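Local coordinates for protein putative Chlorite dismutase TA0507 (Thermoplasma acidophilum, PDB 3DTZ) that is of unknown function but resembles chlorite dismutases and may bind heme and act as an oxidoreductase, at residues D[198-203]-D[228-233]; D[49-54]-D[77-82]; D[27-32]-D[96-101]. All coordinates share one frame; numbering follows the deposited sequence.

Contact 1: residues D[198-203]-D[228-233]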
loop_
_atom_site.group_PDB
_atom_site.type_symbol
_atom_site.label_atom_id
_atom_site.label_comp_id
_atom_site.label_asym_id
_atom_site.label_seq_id
_atom_site.Cartn_x
_atom_site.Cartn_y
_atom_site.Cartn_z
ATOM N N TYR D 198 -8.558 18.405 -16.521
ATOM C CA TYR D 198 -8.144 19.650 -17.179
ATOM C C TYR D 198 -7.471 19.335 -18.495
ATOM O O TYR D 198 -6.636 18.442 -18.546
ATOM C CB TYR D 198 -7.142 20.415 -16.345
ATOM C CG TYR D 198 -7.679 20.683 -14.974
ATOM C CD1 TYR D 198 -8.491 21.798 -14.751
ATOM C CD2 TYR D 198 -7.459 19.778 -13.937
ATOM C CE1 TYR D 198 -9.022 22.041 -13.499
ATOM C CE2 TYR D 198 -7.996 20.010 -12.660
ATOM C CZ TYR D 198 -8.770 21.146 -12.466
ATOM O OH TYR D 198 -9.340 21.397 -11.238
ATOM N N GLU D 199 -7.840 20.077 -19.529
ATOM C CA GLU D 199 -7.045 20.130 -20.747
ATOM C C GLU D 199 -6.227 21.419 -20.646
ATOM O O GLU D 199 -6.771 22.506 -20.406
ATOM C CB GLU D 199 -7.920 20.190 -21.994
ATOM C CG GLU D 199 -8.761 18.954 -22.213
ATOM C CD GLU D 199 -9.506 19.065 -23.516
ATOM O OE1 GLU D 199 -8.824 19.163 -24.566
ATOM O OE2 GLU D 199 -10.757 19.069 -23.490
ATOM N N ILE D 200 -4.917 21.296 -20.804
ATOM C CA ILE D 200 -4.050 22.450 -20.573
ATOM C C ILE D 200 -3.034 22.610 -21.706
ATOM O O ILE D 200 -2.615 21.615 -22.289
ATOM C CB ILE D 200 -3.297 22.350 -19.213
ATOM C CG1 ILE D 200 -2.310 21.197 -19.215
ATOM C CG2 ILE D 200 -4.297 22.236 -18.042
ATOM C CD1 ILE D 200 -1.427 21.099 -17.939
ATOM N N PRO D 201 -2.705 23.865 -22.055
ATOM C CA PRO D 201 -1.647 24.095 -23.063
ATOM C C PRO D 201 -0.195 24.050 -22.558
ATOM O O PRO D 201 0.711 23.911 -23.375
ATOM C CB PRO D 201 -1.971 25.487 -23.600
ATOM C CG PRO D 201 -2.688 26.202 -22.442
ATOM C CD PRO D 201 -3.406 25.108 -21.662
ATOM N N ASP D 202 0.032 24.240 -21.262
ATOM C CA ASP D 202 1.393 24.519 -20.739
ATOM C C ASP D 202 1.512 23.982 -19.331
ATOM O O ASP D 202 0.797 24.424 -18.423
ATOM C CB ASP D 202 1.662 26.052 -20.786
ATOM C CG ASP D 202 3.082 26.461 -20.349
ATOM O OD1 ASP D 202 3.728 25.856 -19.460
ATOM O OD2 ASP D 202 3.551 27.488 -20.877
ATOM N N ILE D 203 2.397 23.000 -19.156
ATOM C CA ILE D 203 2.547 22.302 -17.873
ATOM C C ILE D 203 2.921 23.307 -16.776
ATOM O O ILE D 203 2.241 23.379 -15.747
ATOM C CB ILE D 203 3.596 21.147 -17.952
ATOM C CG1 ILE D 203 3.120 20.035 -18.907
ATOM C CG2 ILE D 203 3.822 20.510 -16.580
ATOM C CD1 ILE D 203 4.237 19.050 -19.293
ATOM N N ILE D 228 -2.081 12.129 -9.251
ATOM C CA ILE D 228 -2.288 13.116 -10.289
ATOM C C ILE D 228 -1.660 12.580 -11.576
ATOM O O ILE D 228 -0.443 12.324 -11.636
ATOM C CB ILE D 228 -1.699 14.504 -9.906
ATOM C CG1 ILE D 228 -2.372 15.024 -8.631
ATOM C CG2 ILE D 228 -1.844 15.500 -11.079
ATOM C CD1 ILE D 228 -2.105 16.529 -8.330
ATOM N N LEU D 229 -2.499 12.391 -12.591
ATOM C CA LEU D 229 -2.060 11.902 -13.893
ATOM C C LEU D 229 -1.794 13.095 -14.809
ATOM O O LEU D 229 -2.604 14.002 -14.881
ATOM C CB LEU D 229 -3.144 11.033 -14.521
ATOM C CG LEU D 229 -3.603 9.796 -13.714
ATOM C CD1 LEU D 229 -4.513 8.962 -14.532
ATOM C CD2 LEU D 229 -2.414 8.981 -13.277
ATOM N N LEU D 230 -0.641 13.096 -15.471
ATOM C CA LEU D 230 -0.306 14.155 -16.434
ATOM C C LEU D 230 0.035 13.460 -17.725
ATOM O O LEU D 230 0.949 12.624 -17.757
ATOM C CB LEU D 230 0.909 14.958 -15.945
ATOM C CG LEU D 230 1.465 15.996 -16.920
ATOM C CD1 LEU D 230 0.430 17.101 -17.170
ATOM C CD2 LEU D 230 2.793 16.591 -16.420
ATOM N N GLY D 231 -0.703 13.816 -18.779
ATOM C CA GLY D 231 -0.579 13.185 -20.076
ATOM C C GLY D 231 -0.287 14.158 -21.212
ATOM O O GLY D 231 -0.593 15.358 -21.124
ATOM N N ARG D 232 0.326 13.622 -22.268
ATOM C CA ARG D 232 0.644 14.373 -23.483
ATOM C C ARG D 232 -0.192 13.729 -24.596
ATOM O O ARG D 232 -0.106 12.513 -24.819
ATOM C CB ARG D 232 2.147 14.286 -23.776
ATOM C CG ARG D 232 2.555 14.594 -25.257
ATOM C CD ARG D 232 2.504 16.046 -25.634
ATOM N NE ARG D 232 2.870 16.129 -27.058
ATOM C CZ ARG D 232 4.115 16.147 -27.542
ATOM N NH1 ARG D 232 5.175 16.175 -26.736
ATOM N NH2 ARG D 232 4.298 16.177 -28.858
ATOM N N LEU D 233 -1.060 14.518 -25.221
ATOM C CA LEU D 233 -1.943 14.001 -26.272
ATOM C C LEU D 233 -1.170 13.219 -27.355
ATOM O O LEU D 233 -0.121 13.679 -27.862
ATOM C CB LEU D 233 -2.721 15.169 -26.934
ATOM C CG LEU D 233 -3.759 14.776 -27.977
ATOM C CD1 LEU D 233 -4.977 14.109 -27.296
ATOM C CD2 LEU D 233 -4.145 16.040 -28.733
#
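The two methyls of Leu230 rest against two isoleucines, one each. CD2 meets Ile203: it lies 4.0 Å from Ile203 CD1 and 4.1 Å from Ile203 CG2, so it touches both branches of the beta-branched side chain, and the two side chains pass each other at a slant. The other methyl, CD1, turns to Ile200, whose CD1 stays a looser 4.5 Å away. Leu230 holds CG anti to its backbone N (chi1 174°), which swings the fork out from the strand and across to the isoleucines. The contact is wholly apolar and buried. Ile200 ends one strand, Ile203 opens the following helix, and Asp202 between them is the N-cap, its OD1 accepting from Ala205 N. The strands 194-200 and 229-234 are not direct neighbours: both pair with strand 139-147, whose Tyr139 packs on both isoleucines, and Tyr25 of a neighbouring subunit also packs on Ile203. The contact thus joins a strand end and the start of the following helix to a strand two places away, in the helix-covered antiparallel sheet of a ferredoxin-like fold, as in the chlorite dismutase family.

Contact 2: residues D[49-54]-D[77-82]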
loop_
_atom_site.group_PDB
_atom_site.type_symbol
_atom_site.label_atom_id
_atom_site.label_comp_id
_atom_site.label_asym_id
_atom_site.label_seq_id
_atom_site.Cartn_x
_atom_site.Cartn_y
_atom_site.Cartn_z
ATOM N N ARG D 49 -1.500 -1.997 -34.150
ATOM C CA ARG D 49 -2.782 -2.438 -34.684
ATOM C C ARG D 49 -3.830 -2.417 -33.566
ATOM O O ARG D 49 -4.989 -2.028 -33.774
ATOM C CB ARG D 49 -2.666 -3.831 -35.320
ATOM C CG ARG D 49 -1.860 -3.880 -36.587
ATOM C CD ARG D 49 -2.019 -5.264 -37.288
ATOM N NE ARG D 49 -1.597 -6.357 -36.407
ATOM C CZ ARG D 49 -0.387 -6.916 -36.413
ATOM N NH1 ARG D 49 0.553 -6.506 -37.264
ATOM N NH2 ARG D 49 -0.112 -7.901 -35.560
HETATM N N MSE D 50 -3.425 -2.811 -32.369
HETATM C CA MSE D 50 -4.375 -2.815 -31.263
HETATM C C MSE D 50 -4.865 -1.415 -30.838
HETATM O O MSE D 50 -6.040 -1.230 -30.548
HETATM C CB MSE D 50 -3.797 -3.569 -30.075
HETATM C CG MSE D 50 -4.782 -3.647 -28.926
HETATM SE SE MSE D 50 -4.232 -2.466 -27.544
HETATM C CE MSE D 50 -2.939 -3.642 -26.927
HETATM N N MSE D 51 -3.965 -0.447 -30.761
HETATM C CA MSE D 51 -4.337 0.938 -30.418
HETATM C C MSE D 51 -5.205 1.588 -31.496
HETATM O O MSE D 51 -6.186 2.276 -31.191
HETATM C CB MSE D 51 -3.098 1.779 -30.202
HETATM C CG MSE D 51 -2.268 1.353 -29.025
HETATM SE SE MSE D 51 -3.189 1.946 -27.376
HETATM C CE MSE D 51 -1.903 1.223 -26.167
ATOM N N ARG D 52 -4.851 1.360 -32.757
ATOM C CA ARG D 52 -5.694 1.837 -33.854
ATOM C C ARG D 52 -7.105 1.239 -33.736
ATOM O O ARG D 52 -8.085 1.939 -33.905
ATOM C CB ARG D 52 -5.039 1.545 -35.204
ATOM C CG ARG D 52 -3.911 2.523 -35.523
ATOM C CD ARG D 52 -3.358 2.364 -36.956
ATOM N NE ARG D 52 -2.483 1.192 -37.063
ATOM C CZ ARG D 52 -2.683 0.141 -37.854
ATOM N NH1 ARG D 52 -3.734 0.072 -38.677
ATOM N NH2 ARG D 52 -1.803 -0.849 -37.843
ATOM N N SER D 53 -7.197 -0.051 -33.435
ATOM C CA SER D 53 -8.493 -0.697 -33.277
ATOM C C SER D 53 -9.333 -0.139 -32.114
ATOM O O SER D 53 -10.544 0.053 -32.263
ATOM C CB SER D 53 -8.350 -2.210 -33.176
ATOM O OG SER D 53 -9.642 -2.806 -33.127
ATOM N N ILE D 54 -8.702 0.123 -30.967
ATOM C CA ILE D 54 -9.386 0.786 -29.852
ATOM C C ILE D 54 -9.968 2.121 -30.313
ATOM O O ILE D 54 -11.143 2.400 -30.099
ATOM C CB ILE D 54 -8.434 0.982 -28.623
ATOM C CG1 ILE D 54 -8.035 -0.380 -28.068
ATOM C CG2 ILE D 54 -9.113 1.838 -27.544
ATOM C CD1 ILE D 54 -7.107 -0.335 -26.854
ATOM N N SER D 77 2.537 4.389 -15.459
ATOM C CA SER D 77 1.644 4.225 -16.641
ATOM C C SER D 77 2.374 4.528 -17.937
ATOM O O SER D 77 3.235 5.413 -17.977
ATOM C CB SER D 77 0.450 5.198 -16.558
ATOM O OG SER D 77 -0.343 4.845 -15.421
ATOM N N ASP D 78 2.014 3.810 -18.997
ATOM C CA ASP D 78 2.508 4.125 -20.330
ATOM C C ASP D 78 1.478 4.844 -21.160
ATOM O O ASP D 78 1.825 5.515 -22.139
ATOM C CB ASP D 78 2.962 2.860 -21.064
ATOM C CG ASP D 78 4.160 2.202 -20.375
ATOM O OD1 ASP D 78 5.263 2.809 -20.376
ATOM O OD2 ASP D 78 4.008 1.090 -19.823
ATOM N N VAL D 79 0.203 4.650 -20.827
ATOM C CA VAL D 79 -0.858 5.257 -21.624
ATOM C C VAL D 79 -2.022 5.625 -20.715
ATOM O O VAL D 79 -2.281 4.913 -19.722
ATOM C CB VAL D 79 -1.315 4.315 -22.781
ATOM C CG1 VAL D 79 -1.829 2.984 -22.219
ATOM C CG2 VAL D 79 -2.375 4.974 -23.649
ATOM N N ILE D 80 -2.720 6.705 -21.065
ATOM C CA ILE D 80 -3.942 7.131 -20.357
ATOM C C ILE D 80 -5.029 7.282 -21.409
ATOM O O ILE D 80 -4.770 7.814 -22.484
ATOM C CB ILE D 80 -3.739 8.504 -19.672
ATOM C CG1 ILE D 80 -2.551 8.452 -18.702
ATOM C CG2 ILE D 80 -5.044 8.963 -18.930
ATOM C CD1 ILE D 80 -1.860 9.863 -18.451
ATOM N N PHE D 81 -6.224 6.777 -21.097
ATOM C CA PHE D 81 -7.408 6.877 -21.944
ATOM C C PHE D 81 -8.441 7.757 -21.237
ATOM O O PHE D 81 -8.663 7.616 -20.040
ATOM C CB PHE D 81 -8.033 5.465 -22.123
ATOM C CG PHE D 81 -7.146 4.495 -22.865
ATOM C CD1 PHE D 81 -6.934 4.654 -24.244
ATOM C CD2 PHE D 81 -6.508 3.445 -22.199
ATOM C CE1 PHE D 81 -6.108 3.773 -24.955
ATOM C CE2 PHE D 81 -5.659 2.556 -22.904
ATOM C CZ PHE D 81 -5.485 2.715 -24.289
ATOM N N TRP D 82 -9.105 8.623 -21.983
ATOM C CA TRP D 82 -10.201 9.425 -21.448
ATOM C C TRP D 82 -11.381 9.338 -22.433
ATOM O O TRP D 82 -11.204 9.567 -23.611
ATOM C CB TRP D 82 -9.745 10.874 -21.297
ATOM C CG TRP D 82 -10.809 11.861 -20.912
ATOM C CD1 TRP D 82 -11.892 11.647 -20.070
ATOM C CD2 TRP D 82 -10.886 13.229 -21.336
ATOM N NE1 TRP D 82 -12.641 12.813 -19.970
ATOM C CE2 TRP D 82 -12.040 13.798 -20.719
ATOM C CE3 TRP D 82 -10.079 14.043 -22.168
ATOM C CZ2 TRP D 82 -12.406 15.153 -20.899
ATOM C CZ3 TRP D 82 -10.445 15.396 -22.357
ATOM C CH2 TRP D 82 -11.626 15.930 -21.744
#
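Met51, present as selenomethionine, reaches from helix 41-60 to Phe81 and Val79 of strand 79-85. From CB the chain leaves the helix with CG beside the backbone N, and CB and CG serve as the spacer that carries the heavier end across to the sheet. A bend at chi2 (-75°) then brings SE round to the phenyl ring. SE stops 3.9 Å from Phe81 CZ and 5.2 Å from the ring centroid. It lies 81° off the ring normal, so it comes to the edge at the far corner of the ring rather than over a face: an edge-on Met-aromatic contact, with the two side chains crossing at about a right angle. The terminal CE turns aside from the ring to Val79, resting 4.3 Å from Val79 CG1. One turn further along the helix, Ile54 reaches the same corner of the ring, its CD1 4.3 Å from Phe81 CZ. Val79 also covers one face of the ring from its own strand, with CG2 3.9 Å above the plane of the Phe81 ring, offset toward the rim.

Helix and strand run almost in the same direction, 14° apart, with axes 12.7 Å from each other, a gap filled by these side chains. Asp78 and Val79 together face Tyr31 in a classic beta bulge, and Asp78 itself makes a salt bridge to Arg103 of a neighbouring subunit. Val98 of helix 88-102 also packs on Phe81, and Ile239 of helix 236-243 on Met51. Across the helix-strand interface the attraction rests on dispersion, with a probable small electrostatic gain where the polarisable selenium, in the place of the natural sulfur, meets the ring's C-H edge, so it sets closeness more than exact direction.

Contact 3: residues D[27-32]-D[96-101]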
loop_
_atom_site.group_PDB
_atom_site.type_symbol
_atom_site.label_atom_id
_atom_site.label_comp_id
_atom_site.label_asym_id
_atom_site.label_seq_id
_atom_site.Cartn_x
_atom_site.Cartn_y
_atom_site.Cartn_z
ATOM N N SER D 27 -14.817 8.434 -17.952
ATOM C CA SER D 27 -13.846 7.563 -17.297
ATOM C C SER D 27 -12.449 7.945 -17.713
ATOM O O SER D 27 -12.228 8.357 -18.856
ATOM C CB SER D 27 -14.099 6.099 -17.659
ATOM O OG SER D 27 -15.167 5.565 -16.889
ATOM N N VAL D 28 -11.522 7.795 -16.771
ATOM C CA VAL D 28 -10.108 7.919 -17.087
ATOM C C VAL D 28 -9.502 6.562 -16.679
ATOM O O VAL D 28 -9.721 6.112 -15.557
ATOM C CB VAL D 28 -9.452 9.060 -16.288
ATOM C CG1 VAL D 28 -7.957 9.117 -16.598
ATOM C CG2 VAL D 28 -10.153 10.445 -16.634
ATOM N N LEU D 29 -8.759 5.947 -17.593
ATOM C CA LEU D 29 -8.084 4.655 -17.347
ATOM C C LEU D 29 -6.602 4.831 -17.641
ATOM O O LEU D 29 -6.248 5.502 -18.609
ATOM C CB LEU D 29 -8.624 3.548 -18.284
ATOM C CG LEU D 29 -10.142 3.420 -18.507
ATOM C CD1 LEU D 29 -10.416 2.248 -19.465
ATOM C CD2 LEU D 29 -10.867 3.236 -17.149
ATOM N N SER D 30 -5.742 4.207 -16.847
ATOM C CA SER D 30 -4.321 4.184 -17.200
ATOM C C SER D 30 -3.779 2.752 -17.145
ATOM O O SER D 30 -4.298 1.918 -16.393
ATOM C CB SER D 30 -3.518 5.145 -16.328
ATOM O OG SER D 30 -3.495 4.721 -14.968
ATOM N N TYR D 31 -2.801 2.472 -18.004
ATOM C CA TYR D 31 -2.240 1.136 -18.136
ATOM C C TYR D 31 -0.744 1.210 -18.252
ATOM O O TYR D 31 -0.194 2.174 -18.793
ATOM C CB TYR D 31 -2.790 0.443 -19.400
ATOM C CG TYR D 31 -4.221 -0.006 -19.273
ATOM C CD1 TYR D 31 -5.280 0.897 -19.541
ATOM C CD2 TYR D 31 -4.527 -1.293 -18.867
ATOM C CE1 TYR D 31 -6.619 0.510 -19.398
ATOM C CE2 TYR D 31 -5.871 -1.709 -18.724
ATOM C CZ TYR D 31 -6.895 -0.803 -18.999
ATOM O OH TYR D 31 -8.189 -1.203 -18.856
ATOM N N ARG D 32 -0.095 0.147 -17.798
ATOM C CA ARG D 32 1.336 0.032 -17.874
ATOM C C ARG D 32 1.669 -1.287 -18.532
ATOM O O ARG D 32 1.208 -2.354 -18.086
ATOM C CB ARG D 32 1.936 0.067 -16.480
ATOM C CG ARG D 32 3.493 0.157 -16.475
ATOM C CD ARG D 32 4.033 0.229 -15.061
ATOM N NE ARG D 32 3.738 -0.951 -14.298
ATOM C CZ ARG D 32 2.771 -0.988 -13.360
ATOM N NH1 ARG D 32 2.039 0.119 -13.022
ATOM N NH2 ARG D 32 2.558 -2.114 -12.733
ATOM N N GLU D 96 -14.586 -2.545 -20.781
ATOM C CA GLU D 96 -14.290 -3.960 -21.068
ATOM C C GLU D 96 -13.497 -4.136 -22.360
ATOM O O GLU D 96 -12.636 -5.006 -22.432
ATOM C CB GLU D 96 -15.562 -4.768 -21.153
ATOM C CG GLU D 96 -16.175 -4.954 -19.766
ATOM C CD GLU D 96 -17.584 -5.485 -19.816
ATOM O OE1 GLU D 96 -18.282 -5.364 -20.867
ATOM O OE2 GLU D 96 -17.989 -6.010 -18.766
ATOM N N ARG D 97 -13.799 -3.289 -23.338
ATOM C CA ARG D 97 -13.100 -3.303 -24.613
ATOM C C ARG D 97 -11.613 -2.956 -24.435
ATOM O O ARG D 97 -10.732 -3.648 -24.972
ATOM C CB ARG D 97 -13.753 -2.285 -25.557
ATOM C CG ARG D 97 -13.036 -2.107 -26.916
ATOM C CD ARG D 97 -13.196 -3.327 -27.797
ATOM N NE ARG D 97 -12.617 -3.097 -29.136
ATOM C CZ ARG D 97 -11.311 -3.143 -29.389
ATOM N NH1 ARG D 97 -10.460 -3.425 -28.416
ATOM N NH2 ARG D 97 -10.855 -2.932 -30.615
ATOM N N VAL D 98 -11.355 -1.844 -23.757
ATOM C CA VAL D 98 -9.993 -1.403 -23.468
ATOM C C VAL D 98 -9.276 -2.487 -22.612
ATOM O O VAL D 98 -8.177 -2.927 -22.926
ATOM C CB VAL D 98 -9.966 -0.025 -22.795
ATOM C CG1 VAL D 98 -8.514 0.322 -22.364
ATOM C CG2 VAL D 98 -10.523 1.046 -23.777
ATOM N N GLN D 99 -9.915 -2.916 -21.539
ATOM C CA GLN D 99 -9.316 -3.969 -20.712
ATOM C C GLN D 99 -8.975 -5.259 -21.465
ATOM O O GLN D 99 -7.896 -5.830 -21.253
ATOM C CB GLN D 99 -10.199 -4.247 -19.482
ATOM C CG GLN D 99 -9.533 -5.150 -18.456
ATOM C CD GLN D 99 -9.213 -4.420 -17.163
ATOM O OE1 GLN D 99 -8.508 -3.381 -17.174
ATOM N NE2 GLN D 99 -9.785 -4.933 -16.031
ATOM N N ALA D 100 -9.877 -5.725 -22.339
ATOM C CA ALA D 100 -9.673 -6.987 -23.082
ATOM C C ALA D 100 -8.476 -6.840 -24.005
ATOM O O ALA D 100 -7.718 -7.797 -24.202
ATOM C CB ALA D 100 -10.907 -7.336 -23.889
ATOM N N SER D 101 -8.308 -5.635 -24.560
ATOM C CA SER D 101 -7.198 -5.377 -25.478
ATOM C C SER D 101 -5.872 -5.230 -24.756
ATOM O O SER D 101 -4.817 -5.643 -25.284
ATOM C CB SER D 101 -7.481 -4.117 -26.314
ATOM O OG SER D 101 -8.362 -4.496 -27.376
#
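This is a helix-on-sheet contact with one hydrogen bond among buried side chains: Leu29 and Tyr31 of strand 25-33 point toward Val98 and Gln99 of helix 88-102, whose axis runs almost parallel to the strand 10.6 Å away. Tyr31 OH donates to Gln99 OE1 at 2.8 Å. The C=O...O angle is 136° and the hydroxyl is tilted 24° from the carbonyl plane, so the bond meets the oxygen from the side instead of end-on. Gln99 OE1 lies at the edge of the tyrosine ring, and ring and amide planes stand 88° apart. Gln99 leaves the helix with CG anti to its backbone N and then bends at chi2, which folds the amide back to the hydroxyl. Its NE2 donates to Thr75 O and Asp78 OD1 of a neighbouring subunit, so one amide, gripped at both ends, ties strand, helix and subunit interface together. Beside it, Val98 CG1 approaches the ring obliquely, 3.5 Å from Tyr31 CE1, and meets Leu29 tip to tip, 4.0 Å from Leu29 CD1. A phenylalanine in place of Tyr31 would probably leave Gln99 OE1 without its donor and the amide freer to turn away from the neighbouring subunit's acceptors. Strands 79-85 and 106-116 flank the strand in the sheet; Leu29 also packs on Tyr83 of the first, Tyr31 on Ser108 of the second, while helix 41-60 lies alongside helix 88-102, with Arg97 and Ser101 against Ile54.

Overall arrangement
All three contacts belong to one curled antiparallel sheet and the helices laid on it. Contacts 2 and 3 are close neighbours, their centres about 8 Å apart: strands 79-85 and 25-33 pair side by side, and helices 41-60 and 88-102 lie next to each other and pack on them. Along the chain, 27-32 comes first, both segments of contact 2 follow, and 96-101 completes contact 3. Contact 1 comes later in the sequence, with its centre about 17 Å from that of contact 2 and 19 Å from that of contact 3, yet Leu229 reaches Val28 and Ile80. Contacts 1 and 2 border one neighbouring subunit and contact 3 another, so the core of the fold and the five-chain assembly are built from the same elements.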